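Local coordinates for protein N-acetylneuraminate lyase (Fusobacterium nucleatum subsp. nucleatum ATCC 25586, PDB 5ZKA) that is a lyase of the dihydrodipicolinate synthetase family, built on the TIM-barrel fold of parallel strands ringed by helices, at residues 19-24 and 52-57; 72-77 and 102-107; 88-93 and 112-117; 186-191 and 211-216. All blocks are in the same frame, centred on the assembly; numbering follows the deposited sequence.

The four contacts follow the beta-alpha order of a TIM barrel. Contact 1 pairs strands 20-24 and 55-58, and its centre is about 11 Å from that of contact 3, where strand 89-93 continues the same parallel sheet toward strand 117-120. Contact 2 joins helices 70-84 and 99-112 on the outside of that sheet, also about 11 Å from contact 3 between centres; their segments alternate along the chain and the contacts touch, Phe-77 of contact 2 meeting Ala-92 and Tyr-114 of contact 3. Contact 4 comes last in sequence, about 31 Å from contact 2 between centres, across the chain's centre. It touches contact 1 through Gly-20 and Asp-216, linking the late barrel to its first strand.

Contact 1 (19-24 and 52-57); sequences KGIYSA and KVDGLY
Strand 20-24, helix 37-49 and strand 55-58 form a beta-alpha-beta unit whose strands pair in parallel, with Tyr-22, Ser-23 and Ala-24 bridged to Gly-55, Leu-56 and Tyr-57. Two sound backbone bonds carry the ladder, Ser-23 N to Gly-55 O (3.2 Å) and the nearly straight Tyr-57 N to Ser-23 O (2.8 Å, 176°), and a weak third, Gly-55 N to Ile-21 O, begins it. Ile-21 O also accepts Asp-54 N at 2.9 Å. Asp-54 CG lies anti to its carbonyl carbon and beside the backbone N (chi1 -55°), which brings OD2 to Ile-21 N at 2.8 Å on the anti lone pair, while OD1 forms a salt bridge with Lys-231. The short-strand axes cross at -39°, the twist of neighbouring staves in a TIM barrel. On the face carrying Tyr-22 and Tyr-57, Gly-55 CA lies over the Tyr-22 ring, 3.9 Å from its centroid, a CH-pi contact made close by the lack of a side chain on Gly-55. The other face carries Ser-23 and Leu-56, with Ser-23 CB 4.0 Å from Leu-56 CD2. Ser-23 OG passes 3.3 Å from Val-53 CG1 and is hydrogen-bonded to Asn-47 of the connecting helix.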
loop_
_atom_site.group_PDB
_atom_site.type_symbol
_atom_site.label_atom_id
_atom_site.label_comp_id
_atom_site.label_asym_id
_atom_site.label_seq_id
_atom_site.Cartn_x
_atom_site.Cartn_y
_atom_site.Cartn_z
ATOM N N LYS A 19 6.716 21.354 3.597
ATOM C CA LYS A 19 7.060 20.071 2.999
ATOM C C LYS A 19 8.326 19.501 3.633
ATOM O O LYS A 19 9.155 20.236 4.172
ATOM C CB LYS A 19 7.279 20.224 1.494
ATOM C CG LYS A 19 6.062 20.706 0.731
ATOM C CD LYS A 19 6.390 20.994 -0.729
ATOM C CE LYS A 19 5.584 20.102 -1.662
ATOM N NZ LYS A 19 5.823 20.460 -3.090
ATOM N N GLY A 20 8.472 18.176 3.562
ATOM C CA GLY A 20 9.740 17.545 3.876
ATOM C C GLY A 20 9.605 16.475 4.940
ATOM O O GLY A 20 8.503 16.025 5.279
ATOM N N ILE A 21 10.755 16.077 5.484
ATOM C CA ILE A 21 10.863 14.947 6.402
ATOM C C ILE A 21 10.829 15.462 7.839
ATOM O O ILE A 21 11.676 16.270 8.230
ATOM C CB ILE A 21 12.154 14.159 6.140
ATOM C CG1 ILE A 21 12.240 13.727 4.672
ATOM C CG2 ILE A 21 12.267 12.984 7.085
ATOM C CD1 ILE A 21 11.180 12.740 4.263
ATOM N N TYR A 22 9.857 14.990 8.621
ATOM C CA TYR A 22 9.694 15.354 10.030
ATOM C C TYR A 22 9.997 14.153 10.919
ATOM O O TYR A 22 9.406 13.085 10.737
ATOM C CB TYR A 22 8.257 15.800 10.335
ATOM C CG TYR A 22 7.833 17.133 9.770
ATOM C CD1 TYR A 22 7.725 17.321 8.400
ATOM C CD2 TYR A 22 7.476 18.184 10.613
ATOM C CE1 TYR A 22 7.327 18.533 7.875
ATOM C CE2 TYR A 22 7.065 19.402 10.098
ATOM C CZ TYR A 22 6.984 19.563 8.727
ATOM O OH TYR A 22 6.583 20.755 8.192
ATOM N N SER A 23 10.865 14.332 11.914
ATOM C CA SER A 23 10.988 13.314 12.949
ATOM C C SER A 23 9.848 13.461 13.946
ATOM O O SER A 23 9.586 14.563 14.437
ATOM C CB SER A 23 12.318 13.442 13.692
ATOM O OG SER A 23 13.391 12.929 12.916
ATOM N N ALA A 24 9.182 12.354 14.258
ATOM C CA ALA A 24 8.284 12.318 15.405
ATOM C C ALA A 24 9.172 12.239 16.628
ATOM O O ALA A 24 9.761 11.193 16.924
ATOM C CB ALA A 24 7.320 11.138 15.321
ATOM N N LYS A 52 19.406 16.248 9.925
ATOM C CA LYS A 52 19.055 17.299 8.964
ATOM C C LYS A 52 17.574 17.250 8.579
ATOM O O LYS A 52 17.203 17.536 7.439
ATOM C CB LYS A 52 19.935 17.223 7.711
ATOM C CG LYS A 52 21.410 17.444 7.977
ATOM C CD LYS A 52 21.655 18.803 8.574
ATOM C CE LYS A 52 23.149 19.136 8.520
ATOM N NZ LYS A 52 23.424 20.527 8.960
ATOM N N VAL A 53 16.715 16.902 9.542
ATOM C CA VAL A 53 15.280 16.864 9.260
ATOM C C VAL A 53 14.786 18.257 8.888
ATOM O O VAL A 53 15.360 19.280 9.280
ATOM C CB VAL A 53 14.465 16.330 10.450
ATOM C CG1 VAL A 53 14.850 14.906 10.775
ATOM C CG2 VAL A 53 14.633 17.254 11.647
ATOM N N ASP A 54 13.723 18.289 8.097
ATOM C CA ASP A 54 13.044 19.532 7.760
ATOM C C ASP A 54 12.114 20.012 8.868
ATOM O O ASP A 54 11.761 21.194 8.884
ATOM C CB ASP A 54 12.240 19.349 6.466
ATOM C CG ASP A 54 13.101 18.845 5.321
ATOM O OD1 ASP A 54 14.055 19.559 4.961
ATOM O OD2 ASP A 54 12.837 17.740 4.793
ATOM N N GLY A 55 11.712 19.138 9.783
ATOM C CA GLY A 55 10.767 19.542 10.809
ATOM C C GLY A 55 10.762 18.557 11.955
ATOM O O GLY A 55 11.334 17.466 11.870
ATOM N N LEU A 56 10.121 18.975 13.049
ATOM C CA LEU A 56 9.884 18.112 14.199
ATOM C C LEU A 56 8.388 18.048 14.465
ATOM O O LEU A 56 7.711 19.082 14.458
ATOM C CB LEU A 56 10.621 18.616 15.447
ATOM C CG LEU A 56 12.150 18.582 15.382
ATOM C CD1 LEU A 56 12.755 19.221 16.624
ATOM C CD2 LEU A 56 12.654 17.151 15.214
ATOM N N TYR A 57 7.882 16.833 14.670
ATOM C CA TYR A 57 6.503 16.582 15.064
ATOM C C TYR A 57 6.507 16.281 16.557
ATOM O O TYR A 57 6.968 15.217 16.979
ATOM C CB TYR A 57 5.942 15.418 14.253
ATOM C CG TYR A 57 4.472 15.182 14.389
ATOM C CD1 TYR A 57 3.560 15.900 13.626
ATOM C CD2 TYR A 57 3.991 14.192 15.237
ATOM C CE1 TYR A 57 2.193 15.649 13.725
ATOM C CE2 TYR A 57 2.637 13.940 15.340
ATOM C CZ TYR A 57 1.747 14.672 14.584
ATOM O OH TYR A 57 0.400 14.406 14.686
#

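Contact 2 (72-77 and 102-107); sequences EKKRVF and AVELGK
Leu-105 meets Lys-73, Lys-74 and Phe-77 in a helix-helix packing contact on the outer layer of the TIM barrel, where helices 70-84 and 99-112 follow one another around the sheet. The evidence for side-by-side packing is the geometry of the short segments: the axes come within 10.9 Å and their directions differ by only 23°, close to parallel. At that separation the backbones do not meet, and side chains bridge the gap. Leu-105 supplies most of the apolar part with its two methyl groups. CD1 lies 3.9 Å from Lys-73 CD, where the lysine chain crosses the leucine at about a right angle. CD2 sits 3.8 Å from Lys-74 CG and 4.1 Å from Lys-73 CB, and it also reaches the edge of the Phe-77 ring near the ring plane, with CE2 the nearest ring atom. Thus the aliphatic portions of two lysines serve as hydrophobic wall, while their amino groups go to acids: Lys-73 NZ forms a salt bridge with Glu-101, one turn before Leu-105. Lys-74 is additionally in a cation-pi contact with Tyr-108. On the more exposed side of the pair, Lys-74 is extended beyond CG and Glu-104, with CG anti to its N (chi1 177°), reaches out equally extended; the two chains cross at about a right angle. Their ends form a salt bridge in which Lys-74 NZ meets Glu-104 OE2 at 2.7 Å on the anti lone pair, the one directed away from OE1.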
loop_
_atom_site.group_PDB
_atom_site.type_symbol
_atom_site.label_atom_id
_atom_site.label_comp_id
_atom_site.label_asym_id
_atom_site.label_seq_id
_atom_site.Cartn_x
_atom_site.Cartn_y
_atom_site.Cartn_z
ATOM N N GLU A 72 3.107 17.519 31.853
ATOM C CA GLU A 72 4.296 16.969 31.226
ATOM C C GLU A 72 4.294 17.236 29.725
ATOM O O GLU A 72 5.342 17.557 29.148
ATOM C CB GLU A 72 4.398 15.478 31.550
ATOM C CG GLU A 72 4.913 15.249 32.971
ATOM C CD GLU A 72 4.760 13.824 33.480
ATOM O OE1 GLU A 72 3.890 13.082 32.976
ATOM O OE2 GLU A 72 5.531 13.445 34.394
ATOM N N LYS A 73 3.120 17.143 29.080
ATOM C CA LYS A 73 3.036 17.515 27.669
ATOM C C LYS A 73 3.456 18.964 27.460
ATOM O O LYS A 73 4.207 19.276 26.525
ATOM C CB LYS A 73 1.619 17.306 27.138
ATOM C CG LYS A 73 1.186 15.851 27.040
ATOM C CD LYS A 73 -0.346 15.777 26.885
ATOM C CE LYS A 73 -0.869 14.347 26.947
ATOM N NZ LYS A 73 -2.343 14.294 26.610
ATOM N N LYS A 74 2.979 19.866 28.324
ATOM C CA LYS A 74 3.323 21.279 28.186
ATOM C C LYS A 74 4.830 21.499 28.293
ATOM O O LYS A 74 5.408 22.297 27.542
ATOM C CB LYS A 74 2.576 22.100 29.241
ATOM C CG LYS A 74 1.060 22.148 29.053
ATOM C CD LYS A 74 0.392 22.930 30.200
ATOM C CE LYS A 74 -1.089 23.155 29.953
ATOM N NZ LYS A 74 -1.719 23.891 31.096
ATOM N N ARG A 75 5.486 20.808 29.227
ATOM C CA ARG A 75 6.919 21.009 29.409
ATOM C C ARG A 75 7.705 20.525 28.192
ATOM O O ARG A 75 8.699 21.148 27.797
ATOM C CB ARG A 75 7.395 20.297 30.675
ATOM C CG ARG A 75 8.865 20.557 31.002
ATOM C CD ARG A 75 9.078 21.962 31.583
ATOM N NE ARG A 75 10.494 22.339 31.636
ATOM C CZ ARG A 75 11.011 23.416 31.044
ATOM N NH1 ARG A 75 10.227 24.240 30.358
ATOM N NH2 ARG A 75 12.312 23.676 31.137
ATOM N N VAL A 76 7.277 19.417 27.580
ATOM C CA VAL A 76 7.907 18.960 26.339
ATOM C C VAL A 76 7.788 20.030 25.259
ATOM O O VAL A 76 8.760 20.348 24.565
ATOM C CB VAL A 76 7.286 17.630 25.878
ATOM C CG1 VAL A 76 7.710 17.301 24.442
ATOM C CG2 VAL A 76 7.679 16.510 26.831
ATOM N N PHE A 77 6.591 20.604 25.105
ATOM C CA PHE A 77 6.390 21.643 24.097
ATOM C C PHE A 77 7.269 22.857 24.369
ATOM O O PHE A 77 7.795 23.470 23.430
ATOM C CB PHE A 77 4.924 22.077 24.048
ATOM C CG PHE A 77 3.995 21.067 23.423
ATOM C CD1 PHE A 77 4.214 20.585 22.137
ATOM C CD2 PHE A 77 2.869 20.642 24.104
ATOM C CE1 PHE A 77 3.347 19.662 21.566
ATOM C CE2 PHE A 77 1.983 19.725 23.526
ATOM C CZ PHE A 77 2.225 19.236 22.259
ATOM N N ALA A 102 -7.462 19.189 24.683
ATOM C CA ALA A 102 -6.932 19.486 23.357
ATOM C C ALA A 102 -6.938 20.987 23.088
ATOM O O ALA A 102 -5.976 21.534 22.533
ATOM C CB ALA A 102 -7.744 18.735 22.294
ATOM N N VAL A 103 -8.009 21.672 23.486
ATOM C CA VAL A 103 -8.076 23.120 23.301
ATOM C C VAL A 103 -7.080 23.825 24.216
ATOM O O VAL A 103 -6.390 24.763 23.799
ATOM C CB VAL A 103 -9.514 23.616 23.538
ATOM C CG1 VAL A 103 -9.534 25.136 23.698
ATOM C CG2 VAL A 103 -10.447 23.154 22.398
ATOM N N GLU A 104 -6.998 23.392 25.477
ATOM C CA GLU A 104 -6.042 23.974 26.413
ATOM C C GLU A 104 -4.614 23.856 25.888
ATOM O O GLU A 104 -3.849 24.831 25.897
ATOM C CB GLU A 104 -6.170 23.285 27.769
ATOM C CG GLU A 104 -5.171 23.769 28.809
ATOM C CD GLU A 104 -5.284 23.012 30.118
ATOM O OE1 GLU A 104 -6.386 22.506 30.420
ATOM O OE2 GLU A 104 -4.276 22.925 30.850
ATOM N N LEU A 105 -4.230 22.659 25.451
ATOM C CA LEU A 105 -2.887 22.464 24.907
ATOM C C LEU A 105 -2.692 23.250 23.615
ATOM O O LEU A 105 -1.605 23.784 23.361
ATOM C CB LEU A 105 -2.636 20.978 24.664
ATOM C CG LEU A 105 -2.455 20.060 25.872
ATOM C CD1 LEU A 105 -2.532 18.608 25.388
ATOM C CD2 LEU A 105 -1.121 20.312 26.540
ATOM N N GLY A 106 -3.726 23.308 22.774
ATOM C CA GLY A 106 -3.612 24.048 21.527
ATOM C C GLY A 106 -3.413 25.536 21.749
ATOM O O GLY A 106 -2.603 26.175 21.071
ATOM N N LYS A 107 -4.137 26.110 22.709
ATOM C CA LYS A 107 -3.909 27.515 23.035
ATOM C C LYS A 107 -2.511 27.723 23.602
ATOM O O LYS A 107 -1.835 28.713 23.283
ATOM C CB LYS A 107 -4.964 28.004 24.030
ATOM C CG LYS A 107 -6.384 28.040 23.473
ATOM C CD LYS A 107 -7.336 28.735 24.449
ATOM C CE LYS A 107 -8.763 28.764 23.911
ATOM N NZ LYS A 107 -9.784 28.998 24.983
#

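Contact 3 (88-93 and 112-117); sequences VNLIAQ and LGYKCL
Cys-116 O takes a hydrogen bond from Ala-92 N (3.0 Å, 166°), and the adjacent Ile-91 CA approaches it from the same side at 3.5 Å as a CA-H...O contact. One residue on, Leu-117 CA makes a 3.2 Å CA-H...O contact to Ala-92 O. This exchange marks the first parallel bridge, Ala-92 with Leu-117, as the chain leaves its loop and enters strand 117-120. Before the bridge the two backbones diverge, and a water fills the role of a direct bond: it donates to Leu-90 O and accepts from Lys-115 N at 2.7 Å.

The loop reaches this point through a Schellman motif at the end of helix 99-112, where Gly-113 takes positive phi. Tyr-114 then turns its ring onto the strand; with CG beside the backbone N (chi1 -74°), CD2 comes within 3.6 Å of Ala-92 CB and 3.8 Å of Leu-90 CB. The Ala-92 methyl makes an off-centre CH-pi contact, 4.1 Å from the ring centroid. Ile-91 CG2 lies 3.9 Å from Leu-117 C.

The ring of Tyr-114 is thereby wedged between the sheet and helix 70-84: it packs on Ala-80 and Ile-81, and its OH is hydrogen-bonded to Phe-77 O. Ile-91 and Cys-116 both touch Ile-148 of strand 147-150, while strand 55-58 pairs with strand 89-93 along its other edge.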
loop_
_atom_site.group_PDB
_atom_site.type_symbol
_atom_site.label_atom_id
_atom_site.label_comp_id
_atom_site.label_asym_id
_atom_site.label_seq_id
_atom_site.Cartn_x
_atom_site.Cartn_y
_atom_site.Cartn_z
ATOM N N VAL A 88 13.858 24.705 12.129
ATOM C CA VAL A 88 13.096 23.708 11.391
ATOM C C VAL A 88 11.613 23.990 11.596
ATOM O O VAL A 88 11.218 24.769 12.469
ATOM C CB VAL A 88 13.439 22.272 11.837
ATOM C CG1 VAL A 88 14.914 21.953 11.543
ATOM C CG2 VAL A 88 13.158 22.114 13.327
ATOM N N ASN A 89 10.786 23.352 10.771
ATOM C CA ASN A 89 9.346 23.416 10.995
ATOM C C ASN A 89 8.985 22.683 12.279
ATOM O O ASN A 89 9.612 21.687 12.648
ATOM C CB ASN A 89 8.573 22.783 9.840
ATOM C CG ASN A 89 8.618 23.610 8.571
ATOM O OD1 ASN A 89 8.210 24.769 8.554
ATOM N ND2 ASN A 89 9.120 23.007 7.494
ATOM N N LEU A 90 7.937 23.161 12.948
ATOM C CA LEU A 90 7.427 22.499 14.140
ATOM C C LEU A 90 5.927 22.306 14.013
ATOM O O LEU A 90 5.208 23.254 13.687
ATOM C CB LEU A 90 7.721 23.317 15.394
ATOM C CG LEU A 90 9.179 23.525 15.783
ATOM C CD1 LEU A 90 9.227 24.441 16.976
ATOM C CD2 LEU A 90 9.814 22.203 16.116
ATOM N N ILE A 91 5.462 21.091 14.300
ATOM C CA ILE A 91 4.042 20.776 14.430
ATOM C C ILE A 91 3.812 20.269 15.847
ATOM O O ILE A 91 4.578 19.433 16.340
ATOM C CB ILE A 91 3.583 19.721 13.405
ATOM C CG1 ILE A 91 3.798 20.201 11.965
ATOM C CG2 ILE A 91 2.085 19.339 13.635
ATOM C CD1 ILE A 91 3.701 19.046 10.930
ATOM N N ALA A 92 2.760 20.765 16.500
ATOM C CA ALA A 92 2.431 20.346 17.854
ATOM C C ALA A 92 1.176 19.488 17.809
ATOM O O ALA A 92 0.102 19.977 17.440
ATOM C CB ALA A 92 2.224 21.561 18.767
ATOM N N GLN A 93 1.310 18.215 18.181
ATOM C CA GLN A 93 0.162 17.316 18.285
ATOM C C GLN A 93 -0.517 17.535 19.634
ATOM O O GLN A 93 0.097 17.300 20.680
ATOM C CB GLN A 93 0.622 15.867 18.126
ATOM C CG GLN A 93 -0.481 14.885 17.703
ATOM C CD GLN A 93 -1.437 14.568 18.824
ATOM O OE1 GLN A 93 -2.645 14.497 18.625
ATOM N NE2 GLN A 93 -0.900 14.382 20.018
ATOM N N LEU A 112 3.139 29.758 22.750
ATOM C CA LEU A 112 4.581 29.518 22.713
ATOM C C LEU A 112 5.186 29.859 21.359
ATOM O O LEU A 112 6.384 30.133 21.281
ATOM C CB LEU A 112 4.895 28.054 23.052
ATOM C CG LEU A 112 4.770 27.554 24.497
ATOM C CD1 LEU A 112 5.093 26.073 24.567
ATOM C CD2 LEU A 112 5.640 28.330 25.482
ATOM N N GLY A 113 4.395 29.833 20.292
ATOM C CA GLY A 113 4.908 30.198 18.986
ATOM C C GLY A 113 4.839 29.099 17.944
ATOM O O GLY A 113 5.339 29.268 16.828
ATOM N N TYR A 114 4.237 27.964 18.286
ATOM C CA TYR A 114 3.996 26.936 17.284
ATOM C C TYR A 114 2.993 27.450 16.261
ATOM O O TYR A 114 1.987 28.071 16.612
ATOM C CB TYR A 114 3.471 25.653 17.924
ATOM C CG TYR A 114 4.488 24.832 18.692
ATOM C CD1 TYR A 114 4.837 25.170 19.999
ATOM C CD2 TYR A 114 5.073 23.699 18.123
ATOM C CE1 TYR A 114 5.753 24.421 20.713
ATOM C CE2 TYR A 114 5.983 22.935 18.835
ATOM C CZ TYR A 114 6.320 23.300 20.130
ATOM O OH TYR A 114 7.222 22.542 20.847
ATOM N N LYS A 115 3.277 27.198 14.984
ATOM C CA LYS A 115 2.502 27.761 13.888
ATOM C C LYS A 115 1.667 26.707 13.188
ATOM O O LYS A 115 1.071 26.987 12.145
ATOM C CB LYS A 115 3.427 28.461 12.885
ATOM C CG LYS A 115 3.931 29.820 13.370
ATOM C CD LYS A 115 2.761 30.701 13.781
ATOM C CE LYS A 115 3.218 32.055 14.307
ATOM N NZ LYS A 115 3.854 32.894 13.249
ATOM N N CYS A 116 1.613 25.499 13.737
ATOM C CA CYS A 116 0.781 24.460 13.164
ATOM C C CYS A 116 0.516 23.422 14.241
ATOM O O CYS A 116 1.433 23.043 14.983
ATOM C CB CYS A 116 1.445 23.816 11.943
ATOM S SG CYS A 116 0.335 22.682 11.080
ATOM N N LEU A 117 -0.738 22.984 14.322
ATOM C CA LEU A 117 -1.187 21.953 15.244
ATOM C C LEU A 117 -1.465 20.670 14.483
ATOM O O LEU A 117 -1.624 20.666 13.263
ATOM C CB LEU A 117 -2.475 22.367 15.971
ATOM C CG LEU A 117 -2.519 23.700 16.714
ATOM C CD1 LEU A 117 -3.896 23.879 17.378
ATOM C CD2 LEU A 117 -1.421 23.746 17.742
HETATM O O HOH W 1 5.672 26.021 14.406
#

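Contact 4 (186-191 and 211-216); sequences LLERVR and TVLGVD
Arg-191 NH1 serves two acceptors on the turn that leads from helix 207-212 into strand 217-220: Gly-214 O at 2.9 Å (154°) and Asp-216 OD2 at 2.9 Å, the latter a salt bridge. Both acceptors lie near the guanidinium plane, at its edge. From the acceptors' side, NH1 stands above both the Gly-214 carbonyl plane and the Asp-216 carboxylate plane; guanidinium and carboxylate are turned 82° against each other. Bends at chi2 and chi3 bring NH1 to both acceptors and CG and CD against Leu-213 O. NH2 is bonded to the carbonyls of Phe-194 and Lys-197, while Asp-216 OD2 also accepts Ile-199 N. By contrast, Leu-213 O is buried without a polar partner in the model; Arg-191 CG lies 3.2 Å from it.

Apolar contacts close the rest of this helix-to-turn packing on the barrel's outer layer. Leu-187 CD2 meets Leu-213 CD1 at 3.9 Å, Leu-187 CD1 meets Val-215 CG1 at 3.9 Å, and Leu-213 CD2 rests 4.0 Å from Glu-188 CB. The Glu-188 carboxylate turns away, gripped side-on by NE and NH2 of Arg-189, and both residues have polar partners on a neighbouring chain.

With one guanidinium spanning two carbonyls of the chain just after its helix, a third on the turn and a carboxylate, the positive charge of Arg-191 is probably well compensated, tying the turn to helix 184-193.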
loop_
_atom_site.group_PDB
_atom_site.type_symbol
_atom_site.label_atom_id
_atom_site.label_comp_id
_atom_site.label_asym_id
_atom_site.label_seq_id
_atom_site.Cartn_x
_atom_site.Cartn_y
_atom_site.Cartn_z
ATOM N N LEU A 186 -6.735 4.711 -1.295
ATOM C CA LEU A 186 -7.251 5.903 -0.626
ATOM C C LEU A 186 -6.226 7.036 -0.660
ATOM O O LEU A 186 -6.595 8.206 -0.836
ATOM C CB LEU A 186 -7.645 5.564 0.810
ATOM C CG LEU A 186 -8.180 6.715 1.664
ATOM C CD1 LEU A 186 -9.528 7.199 1.143
ATOM C CD2 LEU A 186 -8.281 6.271 3.119
ATOM N N LEU A 187 -4.929 6.711 -0.513
ATOM C CA LEU A 187 -3.906 7.755 -0.554
ATOM C C LEU A 187 -3.922 8.474 -1.894
ATOM O O LEU A 187 -3.876 9.706 -1.947
ATOM C CB LEU A 187 -2.518 7.163 -0.270
ATOM C CG LEU A 187 -1.326 8.133 -0.375
ATOM C CD1 LEU A 187 -1.519 9.371 0.514
ATOM C CD2 LEU A 187 0.007 7.429 -0.075
ATOM N N GLU A 188 -4.016 7.720 -2.992
ATOM C CA GLU A 188 -4.082 8.347 -4.306
ATOM C C GLU A 188 -5.368 9.154 -4.481
ATOM O O GLU A 188 -5.356 10.219 -5.110
ATOM C CB GLU A 188 -3.947 7.266 -5.392
ATOM C CG GLU A 188 -4.068 7.775 -6.840
ATOM C CD GLU A 188 -5.518 8.013 -7.271
ATOM O OE1 GLU A 188 -6.399 7.256 -6.812
ATOM O OE2 GLU A 188 -5.771 8.960 -8.045
ATOM N N ARG A 189 -6.495 8.662 -3.949
ATOM C CA ARG A 189 -7.763 9.384 -4.099
ATOM C C ARG A 189 -7.751 10.697 -3.322
ATOM O O ARG A 189 -8.261 11.712 -3.807
ATOM C CB ARG A 189 -8.936 8.514 -3.630
ATOM C CG ARG A 189 -9.252 7.297 -4.512
ATOM C CD ARG A 189 -10.018 7.701 -5.770
ATOM N NE ARG A 189 -9.107 8.118 -6.832
ATOM C CZ ARG A 189 -9.490 8.778 -7.915
ATOM N NH1 ARG A 189 -10.767 9.097 -8.087
ATOM N NH2 ARG A 189 -8.596 9.135 -8.824
ATOM N N VAL A 190 -7.173 10.695 -2.119
ATOM C CA VAL A 190 -7.059 11.931 -1.339
ATOM C C VAL A 190 -6.135 12.917 -2.045
ATOM O O VAL A 190 -6.436 14.111 -2.131
ATOM C CB VAL A 190 -6.567 11.608 0.084
ATOM C CG1 VAL A 190 -6.271 12.897 0.854
ATOM C CG2 VAL A 190 -7.625 10.774 0.820
ATOM N N ARG A 191 -5.009 12.424 -2.585
ATOM C CA ARG A 191 -4.089 13.294 -3.318
ATOM C C ARG A 191 -4.774 13.949 -4.506
ATOM O O ARG A 191 -4.591 15.147 -4.756
ATOM C CB ARG A 191 -2.858 12.503 -3.790
ATOM C CG ARG A 191 -1.938 13.274 -4.750
ATOM C CD ARG A 191 -1.047 14.311 -4.041
ATOM N NE ARG A 191 -1.835 15.392 -3.437
ATOM C CZ ARG A 191 -1.396 16.180 -2.463
ATOM N NH1 ARG A 191 -0.161 16.021 -1.991
ATOM N NH2 ARG A 191 -2.200 17.119 -1.951
ATOM N N THR A 211 5.844 8.486 -1.827
ATOM C CA THR A 211 6.419 9.648 -2.501
ATOM C C THR A 211 5.947 9.753 -3.951
ATOM O O THR A 211 5.650 10.854 -4.434
ATOM C CB THR A 211 7.949 9.589 -2.429
ATOM O OG1 THR A 211 8.330 9.562 -1.049
ATOM C CG2 THR A 211 8.559 10.823 -3.076
ATOM N N VAL A 212 5.855 8.629 -4.666
ATOM C CA VAL A 212 5.466 8.744 -6.073
ATOM C C VAL A 212 3.968 8.966 -6.253
ATOM O O VAL A 212 3.533 9.292 -7.368
ATOM C CB VAL A 212 5.933 7.518 -6.884
ATOM C CG1 VAL A 212 7.459 7.327 -6.730
ATOM C CG2 VAL A 212 5.163 6.249 -6.489
ATOM N N LEU A 213 3.166 8.803 -5.199
ATOM C CA LEU A 213 1.775 9.253 -5.194
ATOM C C LEU A 213 1.639 10.715 -4.776
ATOM O O LEU A 213 0.520 11.188 -4.567
ATOM C CB LEU A 213 0.928 8.381 -4.259
ATOM C CG LEU A 213 0.664 6.951 -4.757
ATOM C CD1 LEU A 213 -0.196 6.194 -3.759
ATOM C CD2 LEU A 213 -0.038 6.970 -6.119
ATOM N N GLY A 214 2.753 11.435 -4.630
ATOM C CA GLY A 214 2.714 12.875 -4.469
ATOM C C GLY A 214 2.551 13.399 -3.058
ATOM O O GLY A 214 2.141 14.556 -2.898
ATOM N N VAL A 215 2.876 12.613 -2.026
ATOM C CA VAL A 215 2.830 13.182 -0.670
ATOM C C VAL A 215 3.840 14.335 -0.567
ATOM O O VAL A 215 4.805 14.431 -1.335
ATOM C CB VAL A 215 3.084 12.142 0.436
ATOM C CG1 VAL A 215 2.006 11.070 0.442
ATOM C CG2 VAL A 215 4.463 11.523 0.288
ATOM N N ASP A 216 3.572 15.247 0.364
ATOM C CA ASP A 216 4.369 16.458 0.535
ATOM C C ASP A 216 5.488 16.276 1.536
ATOM O O ASP A 216 6.306 17.185 1.714
ATOM C CB ASP A 216 3.455 17.607 0.954
ATOM C CG ASP A 216 2.369 17.858 -0.069
ATOM O OD1 ASP A 216 2.670 18.517 -1.085
ATOM O OD2 ASP A 216 1.233 17.367 0.120
#